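PDB 4PYS: beta-N-acetylhexosaminidase, which probably removes terminal beta-linked N-acetylhexosamine residues from glycoconjugates by hydrolysis. Local coordinates for residues F135-R141 and S433-D438; Y388-P394 and A404-D408. All blocks are in the same frame, centred on the assembly; numbering follows the deposited sequence.

Contact 1: F135-R141 and S433-D438; sequences FMLDSGR and SALWTD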
ATOM      1  N   PHE A 135       0.241   1.292   1.555  1.00 18.56           N
ATOM      2  CA  PHE A 135      -0.681   2.324   1.097  1.00 17.48           C
ATOM      3  C   PHE A 135      -1.476   1.700  -0.033  1.00 17.59           C
ATOM      4  O   PHE A 135      -0.897   1.061  -0.910  1.00 16.15           O
ATOM      5  CB  PHE A 135       0.073   3.532   0.546  1.00 18.55           C
ATOM      6  CG  PHE A 135      -0.822   4.533  -0.136  1.00 16.13           C
ATOM      7  CD1 PHE A 135      -1.712   5.290   0.610  1.00 18.68           C
ATOM      8  CD2 PHE A 135      -0.780   4.707  -1.514  1.00 19.35           C
ATOM      9  CE1 PHE A 135      -2.544   6.230   0.003  1.00 21.94           C
ATOM     10  CE2 PHE A 135      -1.623   5.648  -2.141  1.00 21.40           C
ATOM     11  CZ  PHE A 135      -2.506   6.397  -1.379  1.00 21.59           C
HETATM   12  N   MSE A 136      -2.793   1.874   0.003  1.00 18.22           N
HETATM   13  CA  MSE A 136      -3.669   1.365  -1.053  1.00 20.46           C
HETATM   14  C   MSE A 136      -4.262   2.489  -1.886  1.00 21.00           C
HETATM   15  O   MSE A 136      -4.743   3.487  -1.342  1.00 19.18           O
HETATM   16  CB  MSE A 136      -4.832   0.580  -0.445  1.00 18.16           C
HETATM   17  CG  MSE A 136      -5.659  -0.149  -1.517  1.00 22.06           C
HETATM   18 SE   MSE A 136      -7.524  -0.348  -1.022  0.67 22.71          SE
HETATM   19  CE  MSE A 136      -8.136   1.408  -1.563  1.00 22.63           C
ATOM     20  N   LEU A 137      -4.254   2.325  -3.210  1.00 18.78           N
ATOM     21  CA  LEU A 137      -4.926   3.283  -4.090  1.00 20.90           C
ATOM     22  C   LEU A 137      -6.028   2.562  -4.842  1.00 22.86           C
ATOM     23  O   LEU A 137      -5.814   1.461  -5.360  1.00 20.03           O
ATOM     24  CB  LEU A 137      -3.938   3.917  -5.079  1.00 21.03           C
ATOM     25  CG  LEU A 137      -4.541   4.966  -6.026  1.00 25.73           C
ATOM     26  CD1 LEU A 137      -5.119   6.140  -5.254  1.00 24.64           C
ATOM     27  CD2 LEU A 137      -3.491   5.443  -7.014  1.00 26.91           C
ATOM     28  N   ASP A 138      -7.203   3.181  -4.873  1.00 23.01           N
ATOM     29  CA  ASP A 138      -8.368   2.661  -5.583  1.00 26.24           C
ATOM     30  C   ASP A 138      -8.265   3.078  -7.043  1.00 27.41           C
ATOM     31  O   ASP A 138      -8.592   4.216  -7.397  1.00 24.53           O
ATOM     32  CB  ASP A 138      -9.632   3.244  -4.938  1.00 21.02           C
ATOM     33  CG  ASP A 138     -10.927   2.799  -5.602  1.00 25.41           C
ATOM     34  OD1 ASP A 138     -10.934   2.046  -6.614  1.00 25.99           O
ATOM     35  OD2 ASP A 138     -11.973   3.237  -5.088  1.00 26.92           O
ATOM     36  N   SER A 139      -7.783   2.154  -7.873  1.00 21.20           N
ATOM     37  CA  SER A 139      -7.745   2.323  -9.320  1.00 21.75           C
ATOM     38  C   SER A 139      -8.896   1.559  -9.962  1.00 26.78           C
ATOM     39  O   SER A 139      -8.873   1.304 -11.154  1.00 31.66           O
ATOM     40  CB  SER A 139      -6.424   1.794  -9.892  1.00 22.50           C
ATOM     41  OG  SER A 139      -5.310   2.506  -9.382  1.00 25.14           O
ATOM     42  N   GLY A 140      -9.895   1.167  -9.179  1.00 25.06           N
ATOM     43  CA  GLY A 140     -11.062   0.519  -9.762  1.00 25.90           C
ATOM     44  C   GLY A 140     -12.110   1.555 -10.150  1.00 26.40           C
ATOM     45  O   GLY A 140     -12.579   1.600 -11.294  1.00 27.19           O
ATOM     46  N   ARG A 141     -12.475   2.408  -9.196  1.00 25.89           N
ATOM     47  CA  ARG A 141     -13.512   3.420  -9.447  1.00 26.98           C
ATOM     48  C   ARG A 141     -13.025   4.546 -10.346  1.00 28.15           C
ATOM     49  O   ARG A 141     -13.818   5.193 -11.049  1.00 30.28           O
ATOM     50  CB  ARG A 141     -13.971   4.031  -8.125  1.00 32.01           C
ATOM     51  CG  ARG A 141     -14.649   3.040  -7.208  1.00 32.74           C
ATOM     52  CD  ARG A 141     -15.270   3.723  -6.002  1.00 34.69           C
ATOM     53  NE  ARG A 141     -16.123   2.799  -5.261  1.00 31.45           N
ATOM     54  CZ  ARG A 141     -15.664   1.852  -4.449  1.00 37.87           C
ATOM     55  NH1 ARG A 141     -16.513   1.051  -3.817  1.00 34.75           N
ATOM     56  NH2 ARG A 141     -14.356   1.701  -4.274  1.00 30.60           N
ATOM     57  N   SER A 433      -2.863   2.013   5.014  1.00 17.39           N
ATOM     58  CA  SER A 433      -3.497   3.310   4.823  1.00 17.58           C
ATOM     59  C   SER A 433      -4.164   3.195   3.461  1.00 20.82           C
ATOM     60  O   SER A 433      -3.712   2.412   2.617  1.00 20.55           O
ATOM     61  CB  SER A 433      -2.449   4.409   4.798  1.00 17.34           C
ATOM     62  OG  SER A 433      -1.415   4.115   3.874  1.00 18.33           O
ATOM     63  N   ALA A 434      -5.242   3.942   3.238  1.00 19.80           N
ATOM     64  CA  ALA A 434      -5.976   3.776   1.990  1.00 22.82           C
ATOM     65  C   ALA A 434      -6.524   5.071   1.439  1.00 22.26           C
ATOM     66  O   ALA A 434      -6.893   5.988   2.184  1.00 20.28           O
ATOM     67  CB  ALA A 434      -7.111   2.781   2.165  1.00 22.77           C
ATOM     68  N   LEU A 435      -6.607   5.122   0.117  1.00 19.18           N
ATOM     69  CA  LEU A 435      -7.267   6.236  -0.544  1.00 19.20           C
ATOM     70  C   LEU A 435      -8.286   5.663  -1.518  1.00 19.92           C
ATOM     71  O   LEU A 435      -7.936   5.289  -2.644  1.00 21.36           O
ATOM     72  CB  LEU A 435      -6.231   7.100  -1.276  1.00 18.28           C
ATOM     73  CG  LEU A 435      -6.673   8.476  -1.816  1.00 22.70           C
ATOM     74  CD1 LEU A 435      -7.621   8.415  -3.013  1.00 21.57           C
ATOM     75  CD2 LEU A 435      -7.305   9.309  -0.707  1.00 25.41           C
ATOM     76  N   TRP A 436      -9.541   5.579  -1.082  1.00 19.60           N
ATOM     77  CA  TRP A 436     -10.628   5.111  -1.933  1.00 23.24           C
ATOM     78  C   TRP A 436     -11.107   6.276  -2.779  1.00 24.65           C
ATOM     79  O   TRP A 436     -11.166   7.405  -2.308  1.00 24.74           O
ATOM     80  CB  TRP A 436     -11.793   4.593  -1.082  1.00 21.80           C
ATOM     81  CG  TRP A 436     -11.418   3.393  -0.282  1.00 24.12           C
ATOM     82  CD1 TRP A 436     -10.966   3.367   1.008  1.00 24.40           C
ATOM     83  CD2 TRP A 436     -11.436   2.030  -0.729  1.00 23.87           C
ATOM     84  NE1 TRP A 436     -10.708   2.067   1.392  1.00 22.92           N
ATOM     85  CE2 TRP A 436     -10.987   1.230   0.343  1.00 23.32           C
ATOM     86  CE3 TRP A 436     -11.791   1.411  -1.931  1.00 25.05           C
ATOM     87  CZ2 TRP A 436     -10.882  -0.160   0.246  1.00 24.79           C
ATOM     88  CZ3 TRP A 436     -11.691   0.028  -2.024  1.00 32.84           C
ATOM     89  CH2 TRP A 436     -11.236  -0.740  -0.940  1.00 29.02           C
ATOM     90  N   THR A 437     -11.456   6.007  -4.030  1.00 21.51           N
ATOM     91  CA  THR A 437     -11.827   7.095  -4.935  1.00 25.40           C
ATOM     92  C   THR A 437     -13.334   7.237  -5.182  1.00 25.20           C
ATOM     93  O   THR A 437     -13.757   7.802  -6.199  1.00 27.77           O
ATOM     94  CB  THR A 437     -11.000   7.045  -6.256  1.00 25.20           C
ATOM     95  OG1 THR A 437     -11.104   5.742  -6.857  1.00 26.86           O
ATOM     96  CG2 THR A 437      -9.529   7.328  -5.960  1.00 21.53           C
ATOM     97  N   ASP A 438     -14.140   6.755  -4.232  1.00 26.37           N
ATOM     98  CA  ASP A 438     -15.596   6.964  -4.260  1.00 29.88           C
ATOM     99  C   ASP A 438     -15.938   8.441  -4.457  1.00 29.33           C
ATOM    100  O   ASP A 438     -15.216   9.324  -3.966  1.00 29.92           O
ATOM    101  CB  ASP A 438     -16.240   6.551  -2.926  1.00 33.00           C
ATOM    102  CG  ASP A 438     -15.905   5.139  -2.510  1.00 33.53           C
ATOM    103  OD1 ASP A 438     -14.749   4.706  -2.718  1.00 30.02           O
ATOM    104  OD2 ASP A 438     -16.803   4.467  -1.951  1.00 35.16           O
TER
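Met-136 meets Trp-436 because its CG stands anti to the backbone N (chi1 -171°) and its chain then bends at chi3 (82°), which brings the terminal methyl back over the indole. Met-136 CE lies 3.4 Å from the centroid of the Trp-436 six-membered ring, a CH-pi contact over the face, and SE reaches the same face as a Met-aromatic contact; the residue was deposited as selenomethionine, and the long, flexible chain of a methionine is well suited to spreading over a broad ring. Asp-138 likewise has its CG anti to N (chi1 179°), and the carboxylate is thereby carried to the loop of Thr-437. Asp-138 OD2 accepts Thr-437 N at 3.0 Å in a nearly straight bond, while Arg-141 NH2 reaches Asp-138 OD2 at 2.9 Å from the other face of the carboxylate. On OD1, Gly-140 N makes an Asx turn and Arg-141 N widens it to an Asx motif, curling the chain after the strand. Four bonds, two on each oxygen, fix the carboxylate's rotation. Thr-437 OG1 adds a bond to Asp-138 O at 3.0 Å, coming from above the carbonyl plane. Arg-141 also pairs with Asp-438, whose OD1 sits over a guanidinium face, 3.4 Å from Arg-141 NH2, so the attraction is purely ionic. The positive charge of Arg-141 probably eases the approach of Asp-138 OD2 to Asp-438 OD1. Before this network in both segments, the strands run parallel, joined by Met-136 N to Ser-433 O (2.8 Å), Leu-435 N to Met-136 O and Asp-138 N to Leu-435 O. Phe-135 and Leu-137 pack beside Leu-435 on one face of the sheet; helix 146-158 touches both, and helix 453-462 touches Phe-135 and Ser-433. Strand 163-170 flanks strand 132-138 on its other edge, within the TIM-barrel catalytic domain.

Contact 2: Y388-P394 and A404-D408; sequences YTYLNFP and ARTFD. With FMT (formic acid), chain H; FMT (formic acid), chain J.
Phe-407 lies with one ring face against Tyr-388, whose CB stands 3.9 Å from the Phe-407 centroid and close to the ring normal. The two side chains run antiparallel alongside one another, and their ring planes meet obliquely at 55°; Tyr-388 CD1 comes within 3.3 Å of Phe-407 CG. At its edge the Phe-407 ring meets Tyr-390 O, 3.2 Å from Phe-407 CE2, where the weakly positive ring hydrogens suit a carbonyl oxygen. That same oxygen accepts Phe-393 N and closes a type I turn, which turns the Phe-393 side chain toward 404-408. Phe-393 CB packs against Phe-407 CE2, while the Arg-405 chain runs roughly perpendicular to the direction of the Phe-393 side chain: Arg-405 CB lies 3.7 Å from the Phe-393 ring centroid, over the face, and Tyr-390 CB lies toward the rim of the opposite face. An arginine fits here because its aliphatic part can lie on the ring while a bend at chi3 (-64°) takes the guanidinium beyond the rim. There Arg-405 NH2 donates to O2 of a formic acid molecule (chain H) at 2.9 Å, and NH1 bonds to Gly-400 O. A second formic acid (chain J), like the first probably from the crystallisation liquor, accepts from Tyr-388 OH. The backbones are tied by Phe-407 N to Pro-394 O, 3.2 Å, a proline carbonyl still serving as acceptor although the residue has no N-H to give. Arg-453 of helix 453-462 makes a cation-pi contact with Phe-407 and also bonds to Phe-393 O. Tyr-388 packs on helix 409-415, for which Asp-408 is the N-cap.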
ATOM      1  N   TYR A 388      -8.580   5.266  11.766  1.00 17.87           N
ATOM      2  CA  TYR A 388      -8.435   6.516  11.022  1.00 16.32           C
ATOM      3  C   TYR A 388      -7.341   6.359   9.974  1.00 20.03           C
ATOM      4  O   TYR A 388      -6.378   7.146   9.918  1.00 17.52           O
ATOM      5  CB  TYR A 388      -8.038   7.645  11.979  1.00 19.84           C
ATOM      6  CG  TYR A 388      -9.129   7.986  12.966  1.00 17.12           C
ATOM      7  CD1 TYR A 388     -10.323   8.554  12.534  1.00 19.84           C
ATOM      8  CD2 TYR A 388      -8.964   7.770  14.333  1.00 23.66           C
ATOM      9  CE1 TYR A 388     -11.330   8.872  13.423  1.00 22.79           C
ATOM     10  CE2 TYR A 388      -9.970   8.095  15.231  1.00 24.63           C
ATOM     11  CZ  TYR A 388     -11.149   8.651  14.770  1.00 24.50           C
ATOM     12  OH  TYR A 388     -12.164   8.978  15.653  1.00 24.32           O
ATOM     13  N   THR A 389      -7.481   5.331   9.140  1.00 19.88           N
ATOM     14  CA  THR A 389      -6.524   5.105   8.069  1.00 17.30           C
ATOM     15  C   THR A 389      -7.122   5.337   6.691  1.00 18.19           C
ATOM     16  O   THR A 389      -6.401   5.245   5.694  1.00 17.72           O
ATOM     17  CB  THR A 389      -5.911   3.675   8.100  1.00 19.21           C
ATOM     18  OG1 THR A 389      -6.854   2.711   7.589  1.00 20.15           O
ATOM     19  CG2 THR A 389      -5.479   3.292   9.522  1.00 20.22           C
ATOM     20  N   TYR A 390      -8.430   5.619   6.619  1.00 19.28           N
ATOM     21  CA  TYR A 390      -9.070   5.902   5.331  1.00 20.79           C
ATOM     22  C   TYR A 390      -8.942   7.376   4.966  1.00 21.35           C
ATOM     23  O   TYR A 390      -9.763   8.208   5.366  1.00 20.78           O
ATOM     24  CB  TYR A 390     -10.544   5.487   5.327  1.00 20.14           C
ATOM     25  CG  TYR A 390     -10.743   4.007   5.057  1.00 19.21           C
ATOM     26  CD1 TYR A 390      -9.713   3.090   5.270  1.00 22.22           C
ATOM     27  CD2 TYR A 390     -11.958   3.534   4.574  1.00 24.09           C
ATOM     28  CE1 TYR A 390      -9.904   1.717   5.010  1.00 25.08           C
ATOM     29  CE2 TYR A 390     -12.153   2.184   4.315  1.00 26.04           C
ATOM     30  CZ  TYR A 390     -11.131   1.285   4.534  1.00 26.72           C
ATOM     31  OH  TYR A 390     -11.355  -0.059   4.249  1.00 25.91           O
ATOM     32  N   LEU A 391      -7.906   7.688   4.199  1.00 18.61           N
ATOM     33  CA  LEU A 391      -7.585   9.073   3.858  1.00 18.30           C
ATOM     34  C   LEU A 391      -8.592   9.699   2.906  1.00 21.75           C
ATOM     35  O   LEU A 391      -8.578  10.915   2.691  1.00 21.79           O
ATOM     36  CB  LEU A 391      -6.166   9.133   3.273  1.00 19.57           C
ATOM     37  CG  LEU A 391      -5.110   8.629   4.254  1.00 21.14           C
ATOM     38  CD1 LEU A 391      -3.808   8.305   3.521  1.00 23.60           C
ATOM     39  CD2 LEU A 391      -4.875   9.667   5.340  1.00 24.89           C
ATOM     40  N   ASN A 392      -9.469   8.878   2.321  1.00 19.30           N
ATOM     41  CA  ASN A 392     -10.581   9.429   1.557  1.00 21.13           C
ATOM     42  C   ASN A 392     -11.611  10.140   2.442  1.00 23.09           C
ATOM     43  O   ASN A 392     -12.417  10.936   1.947  1.00 25.81           O
ATOM     44  CB  ASN A 392     -11.260   8.340   0.704  1.00 23.77           C
ATOM     45  CG  ASN A 392     -11.548   7.088   1.495  1.00 23.96           C
ATOM     46  OD1 ASN A 392     -10.625   6.411   1.961  1.00 24.12           O
ATOM     47  ND2 ASN A 392     -12.832   6.756   1.642  1.00 24.81           N
ATOM     48  N   PHE A 393     -11.603   9.865   3.744  1.00 23.30           N
ATOM     49  CA  PHE A 393     -12.485  10.611   4.644  1.00 21.11           C
ATOM     50  C   PHE A 393     -11.902  12.018   4.697  1.00 21.41           C
ATOM     51  O   PHE A 393     -10.732  12.189   5.054  1.00 25.26           O
ATOM     52  CB  PHE A 393     -12.474  10.033   6.066  1.00 20.71           C
ATOM     53  CG  PHE A 393     -13.215   8.721   6.217  1.00 23.55           C
ATOM     54  CD1 PHE A 393     -13.542   7.944   5.110  1.00 23.39           C
ATOM     55  CD2 PHE A 393     -13.575   8.267   7.482  1.00 26.36           C
ATOM     56  CE1 PHE A 393     -14.225   6.726   5.263  1.00 26.86           C
ATOM     57  CE2 PHE A 393     -14.257   7.060   7.649  1.00 24.11           C
ATOM     58  CZ  PHE A 393     -14.583   6.288   6.534  1.00 25.75           C
ATOM     59  N   PRO A 394     -12.695  13.025   4.327  1.00 23.34           N
ATOM     60  CA  PRO A 394     -12.183  14.401   4.340  1.00 28.11           C
ATOM     61  C   PRO A 394     -12.175  14.957   5.761  1.00 30.72           C
ATOM     62  O   PRO A 394     -12.604  14.258   6.671  1.00 27.46           O
ATOM     63  CB  PRO A 394     -13.191  15.151   3.469  1.00 28.83           C
ATOM     64  CG  PRO A 394     -14.484  14.378   3.628  1.00 31.88           C
ATOM     65  CD  PRO A 394     -14.065  12.932   3.781  1.00 22.41           C
ATOM     66  N   ALA A 404     -19.762  11.933  10.208  1.00 37.57           N
ATOM     67  CA  ALA A 404     -19.340  10.634  10.738  1.00 36.17           C
ATOM     68  C   ALA A 404     -18.135  10.024  10.011  1.00 34.42           C
ATOM     69  O   ALA A 404     -17.415   9.197  10.582  1.00 34.38           O
ATOM     70  CB  ALA A 404     -20.513   9.660  10.740  1.00 38.08           C
ATOM     71  N   ARG A 405     -17.924  10.406   8.754  1.00 28.71           N
ATOM     72  CA  ARG A 405     -16.761   9.914   8.017  1.00 25.94           C
ATOM     73  C   ARG A 405     -15.811  11.057   7.687  1.00 28.22           C
ATOM     74  O   ARG A 405     -15.472  11.299   6.529  1.00 25.92           O
ATOM     75  CB  ARG A 405     -17.171   9.135   6.764  1.00 33.08           C
ATOM     76  CG  ARG A 405     -17.923   7.850   7.092  1.00 34.89           C
ATOM     77  CD  ARG A 405     -18.030   6.922   5.886  1.00 32.01           C
ATOM     78  NE  ARG A 405     -18.815   7.523   4.815  1.00 32.86           N
ATOM     79  CZ  ARG A 405     -18.698   7.199   3.529  1.00 33.76           C
ATOM     80  NH1 ARG A 405     -19.447   7.807   2.621  1.00 35.34           N
ATOM     81  NH2 ARG A 405     -17.825   6.277   3.152  1.00 36.41           N
ATOM     82  N   THR A 406     -15.402  11.763   8.736  1.00 26.78           N
ATOM     83  CA  THR A 406     -14.375  12.790   8.646  1.00 24.60           C
ATOM     84  C   THR A 406     -13.430  12.597   9.818  1.00 26.12           C
ATOM     85  O   THR A 406     -13.835  12.060  10.857  1.00 28.04           O
ATOM     86  CB  THR A 406     -14.960  14.225   8.729  1.00 28.55           C
ATOM     87  OG1 THR A 406     -15.589  14.438  10.000  1.00 33.66           O
ATOM     88  CG2 THR A 406     -15.992  14.462   7.615  1.00 30.94           C
ATOM     89  N   PHE A 407     -12.185  13.035   9.652  1.00 22.14           N
ATOM     90  CA  PHE A 407     -11.223  13.095  10.761  1.00 23.31           C
ATOM     91  C   PHE A 407     -10.007  13.941  10.398  1.00 27.21           C
ATOM     92  O   PHE A 407      -9.748  14.187   9.217  1.00 23.72           O
ATOM     93  CB  PHE A 407     -10.788  11.689  11.235  1.00 22.41           C
ATOM     94  CG  PHE A 407     -10.012  10.887  10.214  1.00 20.83           C
ATOM     95  CD1 PHE A 407      -8.625  10.973  10.147  1.00 22.29           C
ATOM     96  CD2 PHE A 407     -10.664  10.009   9.359  1.00 24.95           C
ATOM     97  CE1 PHE A 407      -7.904  10.228   9.231  1.00 27.76           C
ATOM     98  CE2 PHE A 407      -9.940   9.254   8.436  1.00 23.14           C
ATOM     99  CZ  PHE A 407      -8.572   9.362   8.374  1.00 25.25           C
ATOM    100  N   ASP A 408      -9.252  14.383  11.402  1.00 22.65           N
ATOM    101  CA  ASP A 408      -8.086  15.201  11.102  1.00 17.98           C
ATOM    102  C   ASP A 408      -6.782  14.622  11.642  1.00 20.87           C
ATOM    103  O   ASP A 408      -6.728  13.466  12.074  1.00 20.84           O
ATOM    104  CB  ASP A 408      -8.316  16.671  11.556  1.00 21.80           C
ATOM    105  CG  ASP A 408      -8.279  16.851  13.067  1.00 29.51           C
ATOM    106  OD1 ASP A 408      -8.005  15.882  13.807  1.00 26.04           O
ATOM    107  OD2 ASP A 408      -8.514  17.994  13.526  1.00 31.59           O
TER
HETATM  108  C   FMT H 606     -15.875   3.256   5.105  1.00 22.64           C
HETATM  109  O1  FMT H 606     -16.221   2.941   6.241  1.00 33.69           O
HETATM  110  O2  FMT H 606     -16.423   4.147   4.447  1.00 34.03           O
HETATM  111  C   FMT J 608     -14.253  10.931  14.674  1.00 53.80           C
HETATM  112  O1  FMT J 608     -14.708   9.830  14.970  1.00 47.73           O
HETATM  113  O2  FMT J 608     -14.800  11.713  13.893  1.00 66.92           O

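How the contacts relate
The centres of contacts 1 and 2 lie about 13 Å apart in the catalytic domain. Along the chain strand 132-138 comes first, then 388-394 and 404-408, and strand 428-435 last, so contact 2 falls entirely between the two halves of contact 1. They meet at Ala-434, whose O and N probably bond to Leu-391 N and Thr-389 O, and at Trp-436, whose ring packs on Tyr-390. Strand 428-435 has strand 132-138 on one side and strand 381-383 on the other, with residues 389-391 continuing that side at Ala-434. Parallel pairing of the first and last barrel strands is how a TIM barrel closes, and contact 2 shapes a loop beside that seam.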